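Local structure of hypothetical protein PA3696 (Pseudomonas aeruginosa, 1YOX) at residues T29-A34 against L120-G125. The protein is of unknown function but belongs to the AIM24 family, named for mitochondrial biogenesis, in the cupin clan of beta-rich proteins. Numbering follows the deposited sequence.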
# COMPACT_ATOMS: atom_id res chain seq x y z
N THR C 29 3.16 9.06 -28.76
CA THR C 29 3.77 7.89 -28.10
C THR C 29 4.21 8.17 -26.67
O THR C 29 4.66 9.25 -26.35
CB THR C 29 4.94 7.32 -28.92
OG1 THR C 29 4.44 6.94 -30.20
CG2 THR C 29 5.57 6.06 -28.24
N VAL C 30 4.01 7.17 -25.81
CA VAL C 30 4.53 7.18 -24.45
C VAL C 30 5.41 5.93 -24.22
O VAL C 30 5.14 4.84 -24.77
CB VAL C 30 3.39 7.32 -23.42
CG1 VAL C 30 2.47 6.07 -23.39
CG2 VAL C 30 3.94 7.65 -22.04
N ILE C 31 6.48 6.11 -23.45
CA ILE C 31 7.39 5.02 -23.15
C ILE C 31 7.30 4.64 -21.67
O ILE C 31 7.18 5.49 -20.80
CB ILE C 31 8.84 5.27 -23.67
CG1 ILE C 31 9.54 6.40 -22.91
CG2 ILE C 31 8.83 5.59 -25.17
CD1 ILE C 31 11.04 6.55 -23.31
N ALA C 32 7.28 3.34 -21.42
CA ALA C 32 7.09 2.83 -20.08
C ALA C 32 7.67 1.42 -20.01
O ALA C 32 7.80 0.75 -21.03
CB ALA C 32 5.61 2.78 -19.77
N GLU C 33 8.00 0.95 -18.82
CA GLU C 33 8.22 -0.49 -18.67
C GLU C 33 6.83 -1.16 -18.75
O GLU C 33 5.85 -0.66 -18.17
CB GLU C 33 9.05 -0.82 -17.40
CG GLU C 33 9.43 -2.27 -17.24
CD GLU C 33 8.23 -3.12 -16.86
OE1 GLU C 33 7.54 -2.77 -15.85
OE2 GLU C 33 7.96 -4.11 -17.56
N ALA C 34 6.72 -2.24 -19.52
CA ALA C 34 5.38 -2.79 -19.86
C ALA C 34 4.61 -3.44 -18.71
O ALA C 34 3.39 -3.63 -18.83
CB ALA C 34 5.46 -3.75 -21.07
N LEU C 120 8.16 5.79 -13.84
CA LEU C 120 6.85 5.26 -14.26
C LEU C 120 6.62 5.31 -15.78
O LEU C 120 6.44 4.26 -16.42
CB LEU C 120 5.69 5.95 -13.50
CG LEU C 120 4.30 5.39 -13.80
CD1 LEU C 120 4.32 3.85 -13.69
CD2 LEU C 120 3.28 6.00 -12.85
N CYS C 121 6.60 6.50 -16.35
CA CYS C 121 6.59 6.63 -17.82
C CYS C 121 7.03 8.01 -18.28
O CYS C 121 7.16 8.94 -17.46
CB CYS C 121 5.21 6.31 -18.42
SG CYS C 121 3.96 7.32 -17.74
N ALA C 122 7.26 8.12 -19.58
CA ALA C 122 7.68 9.38 -20.16
C ALA C 122 7.21 9.52 -21.61
O ALA C 122 6.96 8.52 -22.31
CB ALA C 122 9.15 9.49 -20.11
N ALA C 123 7.11 10.78 -22.03
CA ALA C 123 6.83 11.15 -23.41
C ALA C 123 7.90 10.59 -24.33
O ALA C 123 9.09 10.60 -23.99
CB ALA C 123 6.77 12.66 -23.52
N TYR C 124 7.47 10.07 -25.48
CA TYR C 124 8.40 9.73 -26.54
C TYR C 124 9.33 10.92 -26.79
O TYR C 124 8.88 12.08 -26.74
CB TYR C 124 7.67 9.30 -27.82
CG TYR C 124 8.63 8.78 -28.87
CD1 TYR C 124 9.45 7.68 -28.58
CD2 TYR C 124 8.77 9.41 -30.11
CE1 TYR C 124 10.38 7.19 -29.53
CE2 TYR C 124 9.70 8.94 -31.07
CZ TYR C 124 10.50 7.83 -30.76
OH TYR C 124 11.41 7.32 -31.66
N GLY C 125 10.61 10.65 -27.01
CA GLY C 125 11.63 11.71 -27.12
C GLY C 125 12.44 11.90 -25.84
O GLY C 125 13.50 12.54 -25.85
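Ile31 and Ala122 face each other as the hydrogen-bonded pair of two antiparallel strands, 29-32 and 119-123, and show how a pairing can be buried and tight at its middle yet open to solvent at its ends. Ile31 N donates to Ala122 O over 2.7 Å, almost linearly (176° at the hydrogen), and Ala122 N returns a bond of 2.9 Å to Ile31 O in that carbonyl's plane. Ala122 O is also flanked by two apolar branches: Val30 CG2 approaches it to 3.2 Å, with a CA-H...O contact from Val30 beside it, and Ile31 CG1 lies at 3.4 Å. The isoleucine's chi1 of 68° sets CG1 between backbone N and carbonyl carbon, bringing this branch alongside Ala122 CB, while CG2 reaches the edge of the Tyr124 ring. Ala32 and Cys121 meet on the other face through their CB atoms, 3.8 Å apart.

Beyond Ala123 the chain leaves the strand, yet Tyr124 N still reaches Thr29 O, from above the carbonyl plane. Here the Thr29 and Tyr124 side chains run side by side in the same direction, with CB atoms 3.5 Å apart, and the tyrosine lies exposed. At the other end Glu33 is exposed and barely touches the partner strand; its carboxylate oxygen OE2 accepts a hydrogen bond from Gly35 N, two residues on.

Together the segments form the central pair of an antiparallel sheet, consistent with a cupin-like beta sandwich. Strand 78-82 continues it beside 29-32, where Thr81 binds the Thr29 hydroxyl and His79 meets the Tyr124 ring; strand 156-162 flanks 119-123, with Leu120 and Cys121 both opposite Phe158 in a classic beta bulge. Phe92 of strand 88-92, from the four-stranded sheet that also holds 19-24, packs against Val30, Ala32 and Cys121, and Val20 and Ile22 of strand 19-24 adjoin Cys121.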